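Local coordinates for alpha-fucosidase GH29 (Fusarium graminearum, PDB 4PSR), which hydrolyses alpha-linked L-fucose as a family 29 glycoside hydrolase, probably releasing the fucose that decorates the glycans of glycoproteins, at residues 109-117 / 356-366; 129-138 / 206-217. All blocks are in the same frame, centred on the assembly; numbering follows the deposited sequence.

Overall arrangement
Both contacts belong to the closed eight-stranded parallel barrel of the catalytic domain, but they hold different elements of it, with centres about 30 Å apart and nearest atoms about 13 Å apart. Along the chain, contact 2 is nested inside the loop closed by contact 1. Contact 1 joins two helices that cover the barrel wall, 105-114 and 353-369; its chemistry is apolar, with glycine backbone packed closely and two waters filling in between polar groups. Contact 2 fastens the loop following strand 119-125 to helix 200-218, and there a carboxylate with four donors does the work beside a tryptophan. Each is partly buried; Gly129 of contact 2 lies about 13 Å from the bound fucose.

Contact 1: 109-117 / 356-366; sequences IKIVKGSGA and IKVLNDIGDFL
Two helices of the layer surrounding a TIM barrel, 105-114 and 353-369, pack together over the last turns of the first, and Ser115 there lies against Gly363 with CA atoms 3.7 Å apart. Glycine suits the spot because the bare CA of Gly363 can come to 3.3 Å from Gly114 O in a CA-H...O contact, and Ser115 O lies close to the same CA. Ser115 turns its hydroxyl back into its own helix: with chi1 at 77°, OG sits between backbone N and carbonyl carbon and bonds Val112 O at 2.7 Å, leaving CB to pack on Leu359 CD2. Gly116, at positive phi, closes the helix in a Schellman motif, and Leu366 CD1 comes up to Ser115 O at 3.6 Å. Toward Ile356 the contact is apolar. Ile111 CG2 touches Leu359 CD1 at 3.7 Å and its CD1 meets Ile356 CD1 at 3.9 Å, the branched chains crossing roughly at right angles. One water donates to both Ile111 O and Asn360 OD1, bridging the polar margin. Beneath, Phe29 and Ile343 of the barrel strands receive Ser115 and Leu359, an arrangement typical of the helical shell of a beta/alpha barrel, where helices following the first and last strands, 29-33 and 337-343, lie side by side.

Contact 2: 129-138 / 206-217; sequences GFSMWDSKVN and LWFDKHREMLDH
Glu213 has CG anti to its backbone N, chi1 -172°, and a chain extended beyond CG, which carries its carboxylate from the helix out to the loop, while Trp133 has chi1 at 63°, CG lying between the backbone N and the carbonyl carbon, which turns the ring to the helix. Trp133 NE1 gives its hydrogen to Glu213 OE1 at 2.8 Å, close to the indole plane but on the anti side of the carboxylate, whose plane stands 77° from the ring. The syn lone pair of OE1 takes the hydroxyl of Ser135, OG to OE1 2.6 Å. Glu213 OE2 accepts two backbone donors, Val137 N at 3.1 Å on its syn lone pair and Lys136 N at 2.8 Å from above the carboxylate plane. Four bonds thus fix the rotation of the group and would probably favour its charged form. This ties the loop after barrel strand 119-125 to helix 200-218 of the TIM barrel, and Ser135 OG braces the turn as an ST motif by accepting from Asn138 N. Met214 CB sits over the centre of the Trp133 six-membered ring at 3.8 Å, a CH-pi contact; Ser131 CB covers the opposite face. Val137, short and branched, rests CG2 on Leu206 CD1 at 4.0 Å, beside the carboxylate of Glu213. Long and extended, Lys210 passes Asn138 to reach a salt bridge with Glu125, and one water links its NZ to Gly129 O.

Contact 1: 109-117 / 356-366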
loop_
_atom_site.group_PDB
_atom_site.type_symbol
_atom_site.label_atom_id
_atom_site.label_comp_id
_atom_site.label_asym_id
_atom_site.label_seq_id
_atom_site.Cartn_x
_atom_site.Cartn_y
_atom_site.Cartn_z
ATOM N N ILE A 109 3.127 12.157 -16.048
ATOM C CA ILE A 109 4.070 11.074 -15.771
ATOM C C ILE A 109 5.472 11.585 -15.397
ATOM O O ILE A 109 6.112 10.985 -14.579
ATOM C CB ILE A 109 4.084 10.030 -16.893
ATOM C CG1 ILE A 109 2.699 9.367 -17.004
ATOM C CG2 ILE A 109 5.134 8.949 -16.646
ATOM C CD1 ILE A 109 2.115 8.732 -15.693
ATOM N N LYS A 110 5.912 12.694 -15.977
ATOM C CA LYS A 110 7.184 13.279 -15.572
ATOM C C LYS A 110 7.149 13.724 -14.104
ATOM O O LYS A 110 8.129 13.543 -13.378
ATOM C CB LYS A 110 7.577 14.469 -16.469
ATOM C CG LYS A 110 7.903 14.116 -17.912
ATOM C CD LYS A 110 9.081 13.202 -18.026
ATOM C CE LYS A 110 9.482 13.000 -19.479
ATOM N NZ LYS A 110 10.601 12.035 -19.572
ATOM N N ILE A 111 6.030 14.308 -13.665
ATOM C CA ILE A 111 5.840 14.694 -12.273
ATOM C C ILE A 111 5.851 13.455 -11.357
ATOM O O ILE A 111 6.471 13.434 -10.305
ATOM C CB ILE A 111 4.535 15.525 -12.107
ATOM C CG1 ILE A 111 4.680 16.879 -12.810
ATOM C CG2 ILE A 111 4.185 15.704 -10.646
ATOM C CD1 ILE A 111 3.369 17.545 -13.155
ATOM N N VAL A 112 5.154 12.405 -11.782
ATOM C CA VAL A 112 5.144 11.170 -11.008
ATOM C C VAL A 112 6.575 10.579 -10.891
ATOM O O VAL A 112 7.008 10.168 -9.825
ATOM C CB VAL A 112 4.131 10.170 -11.598
ATOM C CG1 VAL A 112 4.274 8.813 -10.957
ATOM C CG2 VAL A 112 2.690 10.697 -11.403
ATOM N N LYS A 113 7.304 10.553 -12.002
ATOM C CA LYS A 113 8.684 10.089 -11.978
ATOM C C LYS A 113 9.513 10.939 -11.014
ATOM O O LYS A 113 10.293 10.428 -10.199
ATOM C CB LYS A 113 9.291 10.151 -13.377
ATOM C CG LYS A 113 10.724 9.685 -13.440
ATOM C CD LYS A 113 10.877 8.218 -13.047
ATOM C CE LYS A 113 12.293 7.706 -13.274
ATOM N NZ LYS A 113 12.419 6.271 -12.910
ATOM N N GLY A 114 9.310 12.245 -11.093
ATOM C CA GLY A 114 10.018 13.188 -10.243
ATOM C C GLY A 114 9.719 13.054 -8.753
ATOM O O GLY A 114 10.529 13.413 -7.909
ATOM N N SER A 115 8.582 12.431 -8.425
ATOM C CA SER A 115 8.208 12.184 -7.022
ATOM C C SER A 115 9.002 11.058 -6.352
ATOM O O SER A 115 8.919 10.887 -5.136
ATOM C CB SER A 115 6.704 11.874 -6.871
ATOM O OG SER A 115 6.368 10.547 -7.262
ATOM N N GLY A 116 9.716 10.261 -7.149
ATOM C CA GLY A 116 10.449 9.118 -6.655
ATOM C C GLY A 116 9.670 7.800 -6.716
ATOM O O GLY A 116 10.131 6.795 -6.207
ATOM N N ALA A 117 8.497 7.800 -7.340
ATOM C CA ALA A 117 7.694 6.583 -7.492
ATOM C C ALA A 117 8.500 5.547 -8.291
ATOM O O ALA A 117 9.088 5.890 -9.318
ATOM C CB ALA A 117 6.449 6.927 -8.241
ATOM N N ILE A 356 0.763 18.728 -7.381
ATOM C CA ILE A 356 2.105 18.783 -7.965
ATOM C C ILE A 356 3.142 19.151 -6.894
ATOM O O ILE A 356 4.208 18.529 -6.789
ATOM C CB ILE A 356 2.148 19.756 -9.170
ATOM C CG1 ILE A 356 1.230 19.239 -10.282
ATOM C CG2 ILE A 356 3.579 19.918 -9.678
ATOM C CD1 ILE A 356 1.099 20.169 -11.480
ATOM N N LYS A 357 2.837 20.167 -6.098
ATOM C CA LYS A 357 3.764 20.569 -5.035
ATOM C C LYS A 357 4.040 19.439 -4.026
ATOM O O LYS A 357 5.184 19.216 -3.638
ATOM C CB LYS A 357 3.243 21.820 -4.335
ATOM C CG LYS A 357 3.919 22.176 -3.018
ATOM C CD LYS A 357 5.381 22.597 -3.160
ATOM C CE LYS A 357 5.839 23.387 -1.928
ATOM N NZ LYS A 357 5.161 22.929 -0.665
ATOM N N VAL A 358 3.003 18.720 -3.605
ATOM C CA VAL A 358 3.217 17.584 -2.722
ATOM C C VAL A 358 4.122 16.538 -3.385
ATOM O O VAL A 358 5.050 16.046 -2.755
ATOM C CB VAL A 358 1.863 16.975 -2.298
ATOM C CG1 VAL A 358 2.057 15.674 -1.572
ATOM C CG2 VAL A 358 1.117 17.983 -1.410
ATOM N N LEU A 359 3.849 16.187 -4.642
ATOM C CA LEU A 359 4.660 15.187 -5.317
ATOM C C LEU A 359 6.105 15.663 -5.456
ATOM O O LEU A 359 7.027 14.894 -5.248
ATOM C CB LEU A 359 4.093 14.878 -6.714
ATOM C CG LEU A 359 2.783 14.096 -6.666
ATOM C CD1 LEU A 359 2.106 14.134 -8.005
ATOM C CD2 LEU A 359 3.027 12.674 -6.265
ATOM N N ASN A 360 6.303 16.943 -5.814
ATOM C CA ASN A 360 7.651 17.513 -5.906
ATOM C C ASN A 360 8.395 17.397 -4.565
ATOM O O ASN A 360 9.586 17.030 -4.511
ATOM C CB ASN A 360 7.591 18.990 -6.279
ATOM C CG ASN A 360 7.139 19.271 -7.693
ATOM O OD1 ASN A 360 7.086 18.414 -8.575
ATOM N ND2 ASN A 360 6.822 20.527 -7.921
ATOM N N ASP A 361 7.697 17.689 -3.472
ATOM C CA ASP A 361 8.284 17.633 -2.134
ATOM C C ASP A 361 8.637 16.203 -1.703
ATOM O O ASP A 361 9.667 15.965 -1.082
ATOM C CB ASP A 361 7.349 18.219 -1.060
ATOM C CG ASP A 361 7.200 19.728 -1.137
ATOM O OD1 ASP A 361 8.037 20.373 -1.807
ATOM O OD2 ASP A 361 6.249 20.257 -0.504
ATOM N N ILE A 362 7.765 15.233 -1.997
ATOM C CA ILE A 362 8.136 13.833 -1.747
ATOM C C ILE A 362 9.398 13.461 -2.538
ATOM O O ILE A 362 10.287 12.795 -2.019
ATOM C CB ILE A 362 6.948 12.877 -2.089
ATOM C CG1 ILE A 362 5.760 13.152 -1.170
ATOM C CG2 ILE A 362 7.407 11.424 -1.990
ATOM C CD1 ILE A 362 4.476 12.499 -1.708
ATOM N N GLY A 363 9.444 13.877 -3.792
ATOM C CA GLY A 363 10.600 13.601 -4.637
ATOM C C GLY A 363 11.894 14.220 -4.133
ATOM O O GLY A 363 12.944 13.608 -4.230
ATOM N N ASP A 364 11.818 15.432 -3.599
ATOM C CA ASP A 364 12.989 16.068 -3.003
ATOM C C ASP A 364 13.478 15.220 -1.842
ATOM O O ASP A 364 14.684 14.968 -1.696
ATOM C CB ASP A 364 12.636 17.466 -2.500
ATOM C CG ASP A 364 12.531 18.502 -3.619
ATOM O OD1 ASP A 364 12.820 18.184 -4.787
ATOM O OD2 ASP A 364 12.163 19.656 -3.314
ATOM N N PHE A 365 12.551 14.758 -1.001
ATOM C CA PHE A 365 12.936 13.900 0.123
ATOM C C PHE A 365 13.605 12.607 -0.325
ATOM O O PHE A 365 14.674 12.252 0.156
ATOM C CB PHE A 365 11.724 13.553 1.019
ATOM C CG PHE A 365 12.100 12.667 2.168
ATOM C CD1 PHE A 365 12.674 13.220 3.311
ATOM C CD2 PHE A 365 11.965 11.301 2.102
ATOM C CE1 PHE A 365 13.080 12.444 4.364
ATOM C CE2 PHE A 365 12.390 10.509 3.166
ATOM C CZ PHE A 365 12.953 11.080 4.296
ATOM N N LEU A 366 12.992 11.911 -1.275
ATOM C CA LEU A 366 13.518 10.623 -1.736
ATOM C C LEU A 366 14.829 10.724 -2.551
ATOM O O LEU A 366 15.657 9.836 -2.485
ATOM C CB LEU A 366 12.437 9.836 -2.493
ATOM C CG LEU A 366 11.276 9.310 -1.633
ATOM C CD1 LEU A 366 10.147 8.706 -2.482
ATOM C CD2 LEU A 366 11.813 8.300 -0.608
HETATM O O HOH W 1 7.797 15.692 -9.006
HETATM O O HOH W 2 12.852 11.636 -6.295
#

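Contact 2: 129-138 / 206-217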
loop_
_atom_site.group_PDB
_atom_site.type_symbol
_atom_site.label_atom_id
_atom_site.label_comp_id
_atom_site.label_asym_id
_atom_site.label_seq_id
_atom_site.Cartn_x
_atom_site.Cartn_y
_atom_site.Cartn_z
ATOM N N GLY A 129 -18.231 0.396 -13.892
ATOM C CA GLY A 129 -18.476 -0.347 -15.117
ATOM C C GLY A 129 -17.813 0.132 -16.406
ATOM O O GLY A 129 -18.106 -0.413 -17.494
ATOM N N PHE A 130 -16.955 1.139 -16.291
ATOM C CA PHE A 130 -16.312 1.799 -17.450
ATOM C C PHE A 130 -14.858 1.330 -17.501
ATOM O O PHE A 130 -14.059 1.670 -16.622
ATOM C CB PHE A 130 -16.409 3.316 -17.233
ATOM C CG PHE A 130 -15.959 4.173 -18.414
ATOM C CD1 PHE A 130 -16.604 4.070 -19.643
ATOM C CD2 PHE A 130 -14.949 5.118 -18.284
ATOM C CE1 PHE A 130 -16.231 4.874 -20.729
ATOM C CE2 PHE A 130 -14.597 5.936 -19.365
ATOM C CZ PHE A 130 -15.237 5.818 -20.573
ATOM N N SER A 131 -14.540 0.523 -18.512
ATOM C CA SER A 131 -13.177 0.010 -18.698
ATOM C C SER A 131 -12.380 1.038 -19.475
ATOM O O SER A 131 -12.817 1.405 -20.541
ATOM C CB SER A 131 -13.182 -1.284 -19.496
ATOM O OG SER A 131 -13.979 -2.286 -18.874
ATOM N N MET A 132 -11.228 1.500 -18.988
ATOM C CA MET A 132 -10.551 2.628 -19.634
ATOM C C MET A 132 -9.459 2.228 -20.627
ATOM O O MET A 132 -8.656 3.093 -21.051
ATOM C CB MET A 132 -10.100 3.640 -18.603
ATOM C CG MET A 132 -11.321 4.452 -18.137
ATOM S SD MET A 132 -10.921 5.748 -16.944
ATOM C CE MET A 132 -10.788 4.758 -15.433
ATOM N N TRP A 133 -9.471 0.978 -21.066
ATOM C CA TRP A 133 -8.650 0.522 -22.206
ATOM C C TRP A 133 -9.587 0.249 -23.403
ATOM O O TRP A 133 -10.817 0.300 -23.281
ATOM C CB TRP A 133 -7.803 -0.709 -21.849
ATOM C CG TRP A 133 -8.609 -1.919 -21.501
ATOM C CD1 TRP A 133 -8.913 -2.955 -22.337
ATOM C CD2 TRP A 133 -9.221 -2.233 -20.231
ATOM N NE1 TRP A 133 -9.679 -3.881 -21.678
ATOM C CE2 TRP A 133 -9.901 -3.454 -20.394
ATOM C CE3 TRP A 133 -9.293 -1.578 -18.986
ATOM C CZ2 TRP A 133 -10.611 -4.062 -19.358
ATOM C CZ3 TRP A 133 -10.021 -2.169 -17.959
ATOM C CH2 TRP A 133 -10.662 -3.408 -18.151
ATOM N N ASP A 134 -9.004 -0.021 -24.568
ATOM C CA ASP A 134 -9.759 -0.382 -25.762
ATOM C C ASP A 134 -10.257 -1.799 -25.576
ATOM O O ASP A 134 -9.516 -2.753 -25.814
ATOM C CB ASP A 134 -8.832 -0.315 -26.979
ATOM C CG ASP A 134 -9.582 -0.400 -28.277
ATOM O OD1 ASP A 134 -10.787 -0.702 -28.247
ATOM O OD2 ASP A 134 -8.958 -0.152 -29.326
ATOM N N SER A 135 -11.497 -1.954 -25.129
ATOM C CA SER A 135 -12.032 -3.249 -24.709
ATOM C C SER A 135 -13.034 -3.816 -25.708
ATOM O O SER A 135 -13.965 -3.111 -26.137
ATOM C CB SER A 135 -12.703 -3.099 -23.344
ATOM O OG SER A 135 -13.340 -4.290 -22.940
ATOM N N LYS A 136 -12.820 -5.066 -26.100
ATOM C CA LYS A 136 -13.799 -5.816 -26.896
ATOM C C LYS A 136 -14.878 -6.393 -25.989
ATOM O O LYS A 136 -16.040 -6.458 -26.374
ATOM C CB LYS A 136 -13.126 -6.916 -27.718
ATOM C CG LYS A 136 -12.112 -6.347 -28.716
ATOM C CD LYS A 136 -11.306 -7.411 -29.445
ATOM C CE LYS A 136 -10.148 -6.777 -30.220
ATOM N NZ LYS A 136 -9.230 -5.986 -29.344
ATOM N N VAL A 137 -14.510 -6.796 -24.773
ATOM C CA VAL A 137 -15.506 -7.432 -23.908
ATOM C C VAL A 137 -16.435 -6.432 -23.234
ATOM O O VAL A 137 -17.527 -6.811 -22.783
ATOM C CB VAL A 137 -14.884 -8.376 -22.826
ATOM C CG1 VAL A 137 -14.036 -9.477 -23.480
ATOM C CG2 VAL A 137 -14.076 -7.634 -21.812
ATOM N N ASN A 138 -16.037 -5.155 -23.183
ATOM C CA ASN A 138 -16.876 -4.116 -22.587
ATOM C C ASN A 138 -16.890 -2.875 -23.473
ATOM O O ASN A 138 -15.905 -2.138 -23.539
ATOM C CB ASN A 138 -16.394 -3.759 -21.173
ATOM C CG ASN A 138 -17.240 -2.690 -20.537
ATOM O OD1 ASN A 138 -18.374 -2.435 -20.981
ATOM N ND2 ASN A 138 -16.728 -2.066 -19.495
ATOM N N LEU A 206 -17.360 -11.984 -16.969
ATOM C CA LEU A 206 -16.909 -10.662 -17.381
ATOM C C LEU A 206 -15.826 -10.152 -16.436
ATOM O O LEU A 206 -14.877 -9.475 -16.894
ATOM C CB LEU A 206 -18.099 -9.698 -17.472
ATOM C CG LEU A 206 -17.782 -8.278 -17.928
ATOM C CD1 LEU A 206 -17.224 -8.273 -19.353
ATOM C CD2 LEU A 206 -19.026 -7.403 -17.864
ATOM N N TRP A 207 -15.900 -10.476 -15.148
ATOM C CA TRP A 207 -14.855 -10.049 -14.201
ATOM C C TRP A 207 -13.505 -10.580 -14.650
ATOM O O TRP A 207 -12.501 -9.849 -14.708
ATOM C CB TRP A 207 -15.196 -10.549 -12.793
ATOM C CG TRP A 207 -14.149 -10.210 -11.755
ATOM C CD1 TRP A 207 -14.089 -9.086 -10.980
ATOM C CD2 TRP A 207 -13.030 -11.022 -11.388
ATOM N NE1 TRP A 207 -12.969 -9.143 -10.162
ATOM C CE2 TRP A 207 -12.294 -10.304 -10.401
ATOM C CE3 TRP A 207 -12.559 -12.269 -11.808
ATOM C CZ2 TRP A 207 -11.141 -10.828 -9.803
ATOM C CZ3 TRP A 207 -11.409 -12.778 -11.228
ATOM C CH2 TRP A 207 -10.704 -12.050 -10.231
ATOM N N PHE A 208 -13.479 -11.868 -14.977
ATOM C CA PHE A 208 -12.287 -12.521 -15.483
ATOM C C PHE A 208 -11.872 -11.995 -16.859
ATOM O O PHE A 208 -10.691 -11.670 -17.079
ATOM C CB PHE A 208 -12.455 -14.048 -15.560
ATOM C CG PHE A 208 -11.341 -14.723 -16.294
ATOM C CD1 PHE A 208 -10.180 -15.082 -15.638
ATOM C CD2 PHE A 208 -11.423 -14.968 -17.647
ATOM C CE1 PHE A 208 -9.124 -15.679 -16.321
ATOM C CE2 PHE A 208 -10.375 -15.558 -18.316
ATOM C CZ PHE A 208 -9.224 -15.913 -17.643
ATOM N N ASP A 209 -12.835 -11.870 -17.769
ATOM C CA ASP A 209 -12.516 -11.458 -19.139
ATOM C C ASP A 209 -11.919 -10.043 -19.151
ATOM O O ASP A 209 -11.031 -9.739 -19.945
ATOM C CB ASP A 209 -13.747 -11.494 -20.042
ATOM C CG ASP A 209 -14.210 -12.910 -20.369
ATOM O OD1 ASP A 209 -13.437 -13.858 -20.177
ATOM O OD2 ASP A 209 -15.347 -13.035 -20.862
ATOM N N LYS A 210 -12.415 -9.160 -18.283
ATOM C CA LYS A 210 -11.857 -7.814 -18.162
ATOM C C LYS A 210 -10.390 -7.873 -17.719
ATOM O O LYS A 210 -9.499 -7.214 -18.309
ATOM C CB LYS A 210 -12.691 -6.975 -17.198
ATOM C CG LYS A 210 -13.983 -6.451 -17.787
ATOM C CD LYS A 210 -14.900 -5.882 -16.702
ATOM C CE LYS A 210 -16.073 -5.116 -17.289
ATOM N NZ LYS A 210 -16.839 -4.475 -16.185
ATOM N N HIS A 211 -10.107 -8.624 -16.651
ATOM C CA HIS A 211 -8.723 -8.806 -16.223
ATOM C C HIS A 211 -7.830 -9.367 -17.325
ATOM O O HIS A 211 -6.742 -8.857 -17.566
ATOM C CB HIS A 211 -8.622 -9.790 -15.063
ATOM C CG HIS A 211 -8.723 -9.198 -13.701
ATOM N ND1 HIS A 211 -8.064 -8.039 -13.346
ATOM C CD2 HIS A 211 -9.337 -9.649 -12.582
ATOM C CE1 HIS A 211 -8.262 -7.809 -12.061
ATOM N NE2 HIS A 211 -9.031 -8.772 -11.570
ATOM N N ARG A 212 -8.290 -10.423 -17.979
ATOM C CA ARG A 212 -7.510 -11.101 -19.008
ATOM C C ARG A 212 -7.160 -10.165 -20.169
ATOM O O ARG A 212 -6.012 -10.113 -20.628
ATOM C CB ARG A 212 -8.277 -12.321 -19.527
ATOM C CG ARG A 212 -7.708 -12.888 -20.821
ATOM C CD ARG A 212 -8.180 -14.300 -21.108
ATOM N NE ARG A 212 -9.628 -14.339 -21.228
ATOM C CZ ARG A 212 -10.330 -15.398 -21.608
ATOM N NH1 ARG A 212 -11.648 -15.313 -21.673
ATOM N NH2 ARG A 212 -9.720 -16.535 -21.909
ATOM N N GLU A 213 -8.156 -9.433 -20.638
ATOM C CA GLU A 213 -8.000 -8.532 -21.783
ATOM C C GLU A 213 -7.052 -7.405 -21.390
ATOM O O GLU A 213 -6.113 -7.063 -22.125
ATOM C CB GLU A 213 -9.351 -7.975 -22.206
ATOM C CG GLU A 213 -9.341 -7.169 -23.508
ATOM C CD GLU A 213 -10.720 -6.649 -23.796
ATOM O OE1 GLU A 213 -11.206 -5.851 -22.963
ATOM O OE2 GLU A 213 -11.391 -7.114 -24.764
ATOM N N MET A 214 -7.269 -6.812 -20.213
ATOM C CA MET A 214 -6.429 -5.711 -19.765
ATOM C C MET A 214 -4.991 -6.180 -19.604
ATOM O O MET A 214 -4.045 -5.496 -20.018
ATOM C CB MET A 214 -6.966 -5.119 -18.435
ATOM C CG MET A 214 -6.044 -4.055 -17.776
ATOM S SD MET A 214 -4.662 -4.758 -16.850
ATOM C CE MET A 214 -5.549 -5.525 -15.488
ATOM N N LEU A 215 -4.777 -7.351 -19.024
ATOM C CA LEU A 215 -3.405 -7.704 -18.664
ATOM C C LEU A 215 -2.600 -8.165 -19.888
ATOM O O LEU A 215 -1.387 -7.935 -19.946
ATOM C CB LEU A 215 -3.370 -8.692 -17.497
ATOM C CG LEU A 215 -3.743 -10.166 -17.708
ATOM C CD1 LEU A 215 -2.547 -10.968 -18.238
ATOM C CD2 LEU A 215 -4.285 -10.798 -16.426
ATOM N N ASP A 216 -3.271 -8.766 -20.867
ATOM C CA ASP A 216 -2.613 -9.071 -22.129
ATOM C C ASP A 216 -2.319 -7.789 -22.921
ATOM O O ASP A 216 -1.347 -7.732 -23.682
ATOM C CB ASP A 216 -3.459 -10.034 -22.979
ATOM C CG ASP A 216 -3.438 -11.486 -22.481
ATOM O OD1 ASP A 216 -2.463 -11.921 -21.821
ATOM O OD2 ASP A 216 -4.399 -12.199 -22.815
ATOM N N HIS A 217 -3.126 -6.752 -22.711
ATOM C CA HIS A 217 -3.004 -5.479 -23.445
ATOM C C HIS A 217 -1.836 -4.628 -22.964
ATOM O O HIS A 217 -1.154 -4.003 -23.769
ATOM C CB HIS A 217 -4.322 -4.706 -23.267
ATOM C CG HIS A 217 -4.488 -3.496 -24.135
ATOM N ND1 HIS A 217 -4.404 -3.537 -25.512
ATOM C CD2 HIS A 217 -4.877 -2.238 -23.820
ATOM C CE1 HIS A 217 -4.685 -2.340 -26.000
ATOM N NE2 HIS A 217 -4.970 -1.531 -24.994
HETATM O O HOH W 3 -19.090 -3.100 -17.216
#